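Local coordinates for MTH396 protein (Methanothermobacter thermautotrophicus, PDB 1NXH), which is of unknown function but forms an all-helical, disulfide-linked homodimer and belongs to the EhaM family, named for a subunit of the Eha energy-converting hydrogenase, at residues Y18-D23 / A54-F59; C66-L71 / L95-T100. All blocks are in the same frame, centred on the assembly; numbering follows the deposited sequence.

Interaction 1 of 2, residues Y18-D23 / A54-F59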
ATOM      1  N   TYR A  18      -1.944 -16.918 -21.597  1.00 61.46           N
ATOM      2  CA  TYR A  18      -2.345 -17.503 -20.330  1.00 61.46           C
ATOM      3  C   TYR A  18      -1.588 -16.829 -19.195  1.00 61.46           C
ATOM      4  O   TYR A  18      -2.190 -16.303 -18.256  1.00 61.46           O
ATOM      5  CB  TYR A  18      -2.048 -19.004 -20.305  1.00 81.72           C
ATOM      6  CG  TYR A  18      -2.297 -19.667 -18.951  1.00 81.72           C
ATOM      7  CD1 TYR A  18      -3.602 -19.872 -18.475  1.00 81.72           C
ATOM      8  CD2 TYR A  18      -1.231 -20.101 -18.152  1.00 81.72           C
ATOM      9  CE1 TYR A  18      -3.841 -20.498 -17.245  1.00 81.72           C
ATOM     10  CE2 TYR A  18      -1.458 -20.726 -16.915  1.00 81.72           C
ATOM     11  CZ  TYR A  18      -2.768 -20.926 -16.472  1.00 81.72           C
ATOM     12  OH  TYR A  18      -3.005 -21.573 -15.274  1.00 81.72           O
ATOM     13  N   ARG A  19      -0.264 -16.852 -19.293  1.00 53.56           N
ATOM     14  CA  ARG A  19       0.571 -16.269 -18.264  1.00 53.56           C
ATOM     15  C   ARG A  19       0.139 -14.852 -17.943  1.00 53.56           C
ATOM     16  O   ARG A  19       0.223 -14.421 -16.796  1.00 53.56           O
ATOM     17  CB  ARG A  19       2.035 -16.308 -18.687  1.00 95.04           C
ATOM     18  CG  ARG A  19       2.394 -15.530 -19.930  1.00 95.04           C
ATOM     19  CD  ARG A  19       3.837 -15.846 -20.264  1.00 95.04           C
ATOM     20  NE  ARG A  19       4.483 -14.853 -21.110  1.00 95.04           N
ATOM     21  CZ  ARG A  19       5.796 -14.809 -21.316  1.00 95.04           C
ATOM     22  NH1 ARG A  19       6.588 -15.705 -20.737  1.00 95.04           N
ATOM     23  NH2 ARG A  19       6.322 -13.868 -22.087  1.00 95.04           N
ATOM     24  N   TRP A  20      -0.338 -14.133 -18.952  1.00 40.53           N
ATOM     25  CA  TRP A  20      -0.794 -12.764 -18.749  1.00 40.53           C
ATOM     26  C   TRP A  20      -2.102 -12.759 -17.968  1.00 40.53           C
ATOM     27  O   TRP A  20      -2.194 -12.226 -16.866  1.00 40.53           O
ATOM     28  CB  TRP A  20      -0.999 -12.064 -20.101  1.00 40.15           C
ATOM     29  CG  TRP A  20       0.176 -11.271 -20.554  1.00 40.15           C
ATOM     30  CD1 TRP A  20       1.389 -11.753 -20.975  1.00 40.15           C
ATOM     31  CD2 TRP A  20       0.287  -9.846 -20.556  1.00 40.15           C
ATOM     32  NE1 TRP A  20       2.250 -10.711 -21.233  1.00 40.15           N
ATOM     33  CE2 TRP A  20       1.599  -9.529 -20.984  1.00 40.15           C
ATOM     34  CE3 TRP A  20      -0.594  -8.802 -20.233  1.00 40.15           C
ATOM     35  CZ2 TRP A  20       2.054  -8.200 -21.095  1.00 40.15           C
ATOM     36  CZ3 TRP A  20      -0.138  -7.482 -20.340  1.00 40.15           C
ATOM     37  CH2 TRP A  20       1.174  -7.196 -20.768  1.00 40.15           C
ATOM     38  N   GLN A  21      -3.114 -13.368 -18.560  1.00 49.18           N
ATOM     39  CA  GLN A  21      -4.433 -13.447 -17.961  1.00 49.18           C
ATOM     40  C   GLN A  21      -4.403 -13.839 -16.496  1.00 49.18           C
ATOM     41  O   GLN A  21      -5.128 -13.293 -15.677  1.00 49.18           O
ATOM     42  CB  GLN A  21      -5.272 -14.448 -18.752  1.00 62.25           C
ATOM     43  CG  GLN A  21      -5.595 -13.992 -20.169  1.00 62.25           C
ATOM     44  CD  GLN A  21      -6.732 -12.978 -20.215  1.00 62.25           C
ATOM     45  OE1 GLN A  21      -6.791 -12.132 -21.113  1.00 62.25           O
ATOM     46  NE2 GLN A  21      -7.652 -13.071 -19.256  1.00 62.25           N
ATOM     47  N   GLU A  22      -3.545 -14.787 -16.169  1.00 63.02           N
ATOM     48  CA  GLU A  22      -3.439 -15.267 -14.808  1.00 63.02           C
ATOM     49  C   GLU A  22      -2.573 -14.440 -13.868  1.00 63.02           C
ATOM     50  O   GLU A  22      -2.850 -14.377 -12.676  1.00 63.02           O
ATOM     51  CB  GLU A  22      -2.916 -16.698 -14.834  1.00106.04           C
ATOM     52  CG  GLU A  22      -3.958 -17.719 -15.174  1.00106.04           C
ATOM     53  CD  GLU A  22      -4.893 -17.951 -14.014  1.00106.04           C
ATOM     54  OE1 GLU A  22      -5.512 -16.970 -13.542  1.00106.04           O
ATOM     55  OE2 GLU A  22      -5.005 -19.112 -13.568  1.00106.04           O
ATOM     56  N   ASP A  23      -1.530 -13.813 -14.401  1.00 69.03           N
ATOM     57  CA  ASP A  23      -0.601 -13.035 -13.583  1.00 69.03           C
ATOM     58  C   ASP A  23      -0.772 -11.519 -13.619  1.00 69.03           C
ATOM     59  O   ASP A  23      -0.265 -10.809 -12.747  1.00 69.03           O
ATOM     60  CB  ASP A  23       0.841 -13.349 -14.001  1.00 75.85           C
ATOM     61  CG  ASP A  23       1.194 -14.807 -13.831  1.00 75.85           C
ATOM     62  OD1 ASP A  23       2.369 -15.162 -14.063  1.00 75.85           O
ATOM     63  OD2 ASP A  23       0.298 -15.596 -13.467  1.00 75.85           O
ATOM     64  N   ALA A  54       7.661  -7.510 -23.800  1.00 45.76           N
ATOM     65  CA  ALA A  54       8.768  -7.056 -22.957  1.00 45.76           C
ATOM     66  C   ALA A  54       8.320  -6.989 -21.493  1.00 45.76           C
ATOM     67  O   ALA A  54       9.124  -7.169 -20.574  1.00 45.76           O
ATOM     68  CB  ALA A  54       9.243  -5.667 -23.420  1.00 23.45           C
ATOM     69  N   LEU A  55       7.027  -6.748 -21.299  1.00 41.90           N
ATOM     70  CA  LEU A  55       6.431  -6.620 -19.976  1.00 41.90           C
ATOM     71  C   LEU A  55       6.523  -7.768 -18.986  1.00 41.90           C
ATOM     72  O   LEU A  55       7.084  -7.614 -17.895  1.00 41.90           O
ATOM     73  CB  LEU A  55       4.962  -6.246 -20.115  1.00 12.47           C
ATOM     74  CG  LEU A  55       4.674  -4.760 -19.977  1.00 12.47           C
ATOM     75  CD1 LEU A  55       3.173  -4.538 -19.939  1.00 12.47           C
ATOM     76  CD2 LEU A  55       5.310  -4.254 -18.701  1.00 12.47           C
ATOM     77  N   HIS A  56       5.962  -8.914 -19.351  1.00 32.63           N
ATOM     78  CA  HIS A  56       5.943 -10.056 -18.442  1.00 32.63           C
ATOM     79  C   HIS A  56       7.232 -10.321 -17.675  1.00 32.63           C
ATOM     80  O   HIS A  56       7.254 -10.245 -16.456  1.00 32.63           O
ATOM     81  CB  HIS A  56       5.494 -11.315 -19.172  1.00 53.11           C
ATOM     82  CG  HIS A  56       4.841 -12.306 -18.264  1.00 53.11           C
ATOM     83  ND1 HIS A  56       5.561 -13.187 -17.484  1.00 53.11           N
ATOM     84  CD2 HIS A  56       3.542 -12.480 -17.928  1.00 53.11           C
ATOM     85  CE1 HIS A  56       4.733 -13.859 -16.704  1.00 53.11           C
ATOM     86  NE2 HIS A  56       3.502 -13.448 -16.953  1.00 53.11           N
ATOM     87  N   PRO A  57       8.324 -10.638 -18.373  1.00 27.64           N
ATOM     88  CA  PRO A  57       9.567 -10.885 -17.636  1.00 27.64           C
ATOM     89  C   PRO A  57       9.779  -9.768 -16.611  1.00 27.64           C
ATOM     90  O   PRO A  57       9.997 -10.024 -15.419  1.00 27.64           O
ATOM     91  CB  PRO A  57      10.639 -10.840 -18.728  1.00 21.44           C
ATOM     92  CG  PRO A  57       9.928 -11.280 -19.936  1.00 21.44           C
ATOM     93  CD  PRO A  57       8.560 -10.622 -19.826  1.00 21.44           C
ATOM     94  N   ARG A  58       9.708  -8.530 -17.099  1.00 30.25           N
ATOM     95  CA  ARG A  58       9.906  -7.351 -16.274  1.00 30.25           C
ATOM     96  C   ARG A  58       8.935  -7.385 -15.125  1.00 30.25           C
ATOM     97  O   ARG A  58       9.245  -6.960 -14.013  1.00 30.25           O
ATOM     98  CB  ARG A  58       9.681  -6.091 -17.095  1.00 49.24           C
ATOM     99  CG  ARG A  58      10.301  -4.879 -16.480  1.00 49.24           C
ATOM    100  CD  ARG A  58      10.327  -3.767 -17.476  1.00 49.24           C
ATOM    101  NE  ARG A  58       9.044  -3.082 -17.567  1.00 49.24           N
ATOM    102  CZ  ARG A  58       8.451  -2.752 -18.714  1.00 49.24           C
ATOM    103  NH1 ARG A  58       9.022  -3.057 -19.878  1.00 49.24           N
ATOM    104  NH2 ARG A  58       7.297  -2.089 -18.703  1.00 49.24           N
ATOM    105  N   PHE A  59       7.754  -7.909 -15.409  1.00 22.46           N
ATOM    106  CA  PHE A  59       6.704  -8.016 -14.411  1.00 22.46           C
ATOM    107  C   PHE A  59       7.049  -9.057 -13.347  1.00 22.46           C
ATOM    108  O   PHE A  59       6.828  -8.835 -12.160  1.00 22.46           O
ATOM    109  CB  PHE A  59       5.397  -8.394 -15.086  1.00 36.73           C
ATOM    110  CG  PHE A  59       4.236  -8.453 -14.149  1.00 36.73           C
ATOM    111  CD1 PHE A  59       3.279  -7.445 -14.148  1.00 36.73           C
ATOM    112  CD2 PHE A  59       4.088  -9.525 -13.263  1.00 36.73           C
ATOM    113  CE1 PHE A  59       2.183  -7.503 -13.278  1.00 36.73           C
ATOM    114  CE2 PHE A  59       2.988  -9.596 -12.379  1.00 36.73           C
ATOM    115  CZ  PHE A  59       2.037  -8.583 -12.389  1.00 36.73           C
TER
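His-56 packs against two neighbours on helix 18-25: Arg-19 lies over one face of its imidazole and Trp-20 meets the ring obliquely. The guanidinium of Arg-19 lies flat on the imidazole, the planes only 8° apart, and its CD stands almost straight above the ring centroid at 4.0 Å. Arg-19 can lie along the ring because CG sits between its backbone N and C (chi1 62°) and the chain then runs extended to NE. Trp-20 brings its CD1 3.8 Å from His-56 CD2, while the far end of the indole takes Leu-55 CD1 at its edge, 3.4 Å from CH2. At the imidazole tip, NE2 of His-56 gives a weak hydrogen bond to the backbone O of Arg-19 (3.4 Å), and the Asp-23 carboxylate stands at the ring edge. An alanine in place of His-56 would probably leave the Arg-19 guanidinium without its stacking surface and free to swing, and open a gap beside the indole. The two short helical segments cross at 50°. Trp-20 also packs on Ile-14 and Leu-15 of helix 5-15 and Leu-43 of helix 36-46, while Phe-59 stacks on Trp-79 of the second subunit.

Interaction 2 of 2, residues C66-L71 / L95-T100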
ATOM      1  N   CYS A  66       7.074  -5.256  -5.510  1.00 34.71           N
ATOM      2  CA  CYS A  66       5.771  -4.645  -5.397  1.00 34.71           C
ATOM      3  C   CYS A  66       4.935  -5.190  -4.254  1.00 34.71           C
ATOM      4  O   CYS A  66       4.058  -4.492  -3.713  1.00 34.71           O
ATOM      5  CB  CYS A  66       5.026  -4.785  -6.716  1.00 32.53           C
ATOM      6  SG  CYS A  66       5.580  -3.597  -7.989  1.00 32.53           S
ATOM      7  N   ILE A  67       5.212  -6.430  -3.874  1.00 44.79           N
ATOM      8  CA  ILE A  67       4.468  -7.045  -2.785  1.00 44.79           C
ATOM      9  C   ILE A  67       4.966  -6.526  -1.450  1.00 44.79           C
ATOM     10  O   ILE A  67       4.175  -6.267  -0.543  1.00 44.79           O
ATOM     11  CB  ILE A  67       4.596  -8.577  -2.801  1.00 40.38           C
ATOM     12  CG1 ILE A  67       4.028  -9.134  -4.117  1.00 40.38           C
ATOM     13  CG2 ILE A  67       3.871  -9.151  -1.581  1.00 40.38           C
ATOM     14  CD1 ILE A  67       4.251 -10.610  -4.324  1.00 40.38           C
ATOM     15  N   ARG A  68       6.280  -6.381  -1.332  1.00 33.91           N
ATOM     16  CA  ARG A  68       6.858  -5.876  -0.099  1.00 33.91           C
ATOM     17  C   ARG A  68       6.235  -4.530   0.147  1.00 33.91           C
ATOM     18  O   ARG A  68       5.761  -4.254   1.246  1.00 33.91           O
ATOM     19  CB  ARG A  68       8.366  -5.717  -0.216  1.00 42.20           C
ATOM     20  CG  ARG A  68       9.042  -6.968  -0.680  1.00 42.20           C
ATOM     21  CD  ARG A  68      10.488  -6.942  -0.338  1.00 42.20           C
ATOM     22  NE  ARG A  68      10.688  -6.677   1.082  1.00 42.20           N
ATOM     23  CZ  ARG A  68      11.615  -7.301   1.804  1.00 42.20           C
ATOM     24  NH1 ARG A  68      12.392  -8.213   1.221  1.00 42.20           N
ATOM     25  NH2 ARG A  68      11.776  -7.022   3.094  1.00 42.20           N
ATOM     26  N   GLU A  69       6.223  -3.694  -0.886  1.00 29.56           N
ATOM     27  CA  GLU A  69       5.634  -2.370  -0.768  1.00 29.56           C
ATOM     28  C   GLU A  69       4.231  -2.459  -0.179  1.00 29.56           C
ATOM     29  O   GLU A  69       3.924  -1.798   0.827  1.00 29.56           O
ATOM     30  CB  GLU A  69       5.554  -1.688  -2.126  1.00 47.03           C
ATOM     31  CG  GLU A  69       6.861  -1.123  -2.634  1.00 47.03           C
ATOM     32  CD  GLU A  69       6.647  -0.183  -3.806  1.00 47.03           C
ATOM     33  OE1 GLU A  69       7.645   0.152  -4.487  1.00 47.03           O
ATOM     34  OE2 GLU A  69       5.483   0.225  -4.040  1.00 47.03           O
ATOM     35  N   LYS A  70       3.386  -3.280  -0.812  1.00 25.20           N
ATOM     36  CA  LYS A  70       2.006  -3.471  -0.367  1.00 25.20           C
ATOM     37  C   LYS A  70       2.018  -3.877   1.112  1.00 25.20           C
ATOM     38  O   LYS A  70       1.315  -3.290   1.937  1.00 25.20           O
ATOM     39  CB  LYS A  70       1.319  -4.545  -1.236  1.00 37.88           C
ATOM     40  CG  LYS A  70      -0.205  -4.348  -1.413  1.00 37.88           C
ATOM     41  CD  LYS A  70      -0.805  -5.246  -2.522  1.00 37.88           C
ATOM     42  CE  LYS A  70      -2.371  -5.342  -2.487  1.00 37.88           C
ATOM     43  NZ  LYS A  70      -3.131  -4.111  -2.907  1.00 37.88           N
ATOM     44  N   LEU A  71       2.845  -4.860   1.447  1.00 28.29           N
ATOM     45  CA  LEU A  71       2.941  -5.330   2.828  1.00 28.29           C
ATOM     46  C   LEU A  71       3.309  -4.209   3.782  1.00 28.29           C
ATOM     47  O   LEU A  71       2.624  -3.964   4.772  1.00 28.29           O
ATOM     48  CB  LEU A  71       3.977  -6.452   2.939  1.00 25.39           C
ATOM     49  CG  LEU A  71       3.571  -7.694   2.149  1.00 25.39           C
ATOM     50  CD1 LEU A  71       4.687  -8.716   2.135  1.00 25.39           C
ATOM     51  CD2 LEU A  71       2.291  -8.261   2.762  1.00 25.39           C
ATOM     52  N   LEU A  95      10.081  -9.953   8.494  1.00 26.96           N
ATOM     53  CA  LEU A  95       8.646 -10.174   8.366  1.00 26.96           C
ATOM     54  C   LEU A  95       8.148 -10.026   6.936  1.00 26.96           C
ATOM     55  O   LEU A  95       7.347 -10.841   6.442  1.00 26.96           O
ATOM     56  CB  LEU A  95       7.880  -9.197   9.251  1.00 17.71           C
ATOM     57  CG  LEU A  95       6.355  -9.383   9.200  1.00 17.71           C
ATOM     58  CD1 LEU A  95       5.981 -10.799   9.679  1.00 17.71           C
ATOM     59  CD2 LEU A  95       5.680  -8.321  10.065  1.00 17.71           C
ATOM     60  N   LYS A  96       8.613  -8.975   6.269  1.00 38.74           N
ATOM     61  CA  LYS A  96       8.198  -8.745   4.896  1.00 38.74           C
ATOM     62  C   LYS A  96       8.714  -9.879   4.020  1.00 38.74           C
ATOM     63  O   LYS A  96       8.043 -10.298   3.073  1.00 38.74           O
ATOM     64  CB  LYS A  96       8.714  -7.384   4.420  1.00 38.56           C
ATOM     65  CG  LYS A  96       7.947  -6.210   5.041  1.00 38.56           C
ATOM     66  CD  LYS A  96       8.820  -4.972   5.248  1.00 38.56           C
ATOM     67  CE  LYS A  96       9.210  -4.310   3.923  1.00 38.56           C
ATOM     68  NZ  LYS A  96      10.178  -3.185   4.124  1.00 38.56           N
ATOM     69  N   ASP A  97       9.894 -10.396   4.359  1.00 25.52           N
ATOM     70  CA  ASP A  97      10.481 -11.482   3.591  1.00 25.52           C
ATOM     71  C   ASP A  97       9.590 -12.710   3.591  1.00 25.52           C
ATOM     72  O   ASP A  97       9.111 -13.157   2.538  1.00 25.52           O
ATOM     73  CB  ASP A  97      11.847 -11.863   4.152  1.00 54.29           C
ATOM     74  CG  ASP A  97      12.892 -10.812   3.882  1.00 54.29           C
ATOM     75  OD1 ASP A  97      12.784 -10.135   2.840  1.00 54.29           O
ATOM     76  OD2 ASP A  97      13.829 -10.670   4.696  1.00 54.29           O
ATOM     77  N   GLU A  98       9.377 -13.255   4.784  1.00 30.21           N
ATOM     78  CA  GLU A  98       8.557 -14.443   4.953  1.00 30.21           C
ATOM     79  C   GLU A  98       7.156 -14.337   4.391  1.00 30.21           C
ATOM     80  O   GLU A  98       6.675 -15.304   3.800  1.00 30.21           O
ATOM     81  CB  GLU A  98       8.483 -14.827   6.420  1.00 80.09           C
ATOM     82  CG  GLU A  98       8.533 -13.669   7.356  1.00 80.09           C
ATOM     83  CD  GLU A  98       8.669 -14.141   8.769  1.00 80.09           C
ATOM     84  OE1 GLU A  98       9.421 -15.117   8.979  1.00 80.09           O
ATOM     85  OE2 GLU A  98       8.035 -13.548   9.668  1.00 80.09           O
ATOM     86  N   ILE A  99       6.486 -13.197   4.572  1.00 27.60           N
ATOM     87  CA  ILE A  99       5.132 -13.064   4.027  1.00 27.60           C
ATOM     88  C   ILE A  99       5.228 -13.074   2.513  1.00 27.60           C
ATOM     89  O   ILE A  99       4.451 -13.739   1.833  1.00 27.60           O
ATOM     90  CB  ILE A  99       4.424 -11.743   4.425  1.00 22.50           C
ATOM     91  CG1 ILE A  99       4.491 -11.520   5.941  1.00 22.50           C
ATOM     92  CG2 ILE A  99       2.947 -11.786   3.961  1.00 22.50           C
ATOM     93  CD1 ILE A  99       3.692 -12.515   6.749  1.00 22.50           C
ATOM     94  N   THR A 100       6.178 -12.316   1.990  1.00 24.62           N
ATOM     95  CA  THR A 100       6.382 -12.257   0.559  1.00 24.62           C
ATOM     96  C   THR A 100       6.715 -13.651   0.045  1.00 24.62           C
ATOM     97  O   THR A 100       6.216 -14.101  -0.991  1.00 24.62           O
ATOM     98  CB  THR A 100       7.511 -11.288   0.244  1.00 17.29           C
ATOM     99  OG1 THR A 100       7.025  -9.957   0.428  1.00 17.29           O
ATOM    100  CG2 THR A 100       8.016 -11.470  -1.179  1.00 17.29           C
TER
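Arg-68 reaches across to Asp-97 in a salt bridge, NH1 to OD1 modelled at 2.5 Å, a length not to be pressed at this resolution; as a hydrogen bond it is weak. The guanidinium and carboxylate planes stand at 90°, so this is a one-oxygen approach and not a paired, coplanar one. A bend at chi3 (53°) brings the guanidinium over the backbone at Lys-96 and Asp-97, with NH2 3.4 Å from Lys-96 CB. That NH2 has a second acid, Glu-93, one turn earlier on helix 89-104. The Lys-96 ammonium lies 4.3 Å from Arg-68 NH2, and Glu-93, which NZ also meets in a long, weak ion pair, probably offsets the two like charges. The scaffold is a steep helix-on-helix crossing, 119° between the short segments, within an all-helical fold. Deeper in the contact, away from these charges, Thr-100 OG1 donates to Lys-96 O (2.9 Å) one turn back in its own helix; the same carbonyl accepts the backbone N-H of Thr-100 from the opposite face of its plane. Leu-71 CD1 packs against this tied-down hydroxyl, and its CD2 touches Ile-99 CG2 at 3.8 Å. Ile-67 lays CG2 on the hydroxyl from the neighbouring turn. Lys-70 NZ is hydrogen-bonded to Gln-76 of the second subunit, and Cys-66 forms a disulfide with Cys-78 of that subunit.

In the fold
Interactions 1 and 2 lie on opposite sides of the chain's centre, their own centres 20 Å apart, and do not touch. They follow in series along the chain, joined through the consecutive helices 49-60 and 63-74. Interaction 1 is the more buried, built round one guanidinium stacked on an imidazole, with an indole alongside and a single weak hydrogen bond across it. Interaction 2 is partly buried: aliphatic side chains fill its inner part, and charged groups line its outer part. Both touch the second subunit, but differently: the 54-59 segment offers an aromatic stack and a hydrogen bond, whereas the 66-71 segment supplies a hydrogen bond and a covalent disulfide.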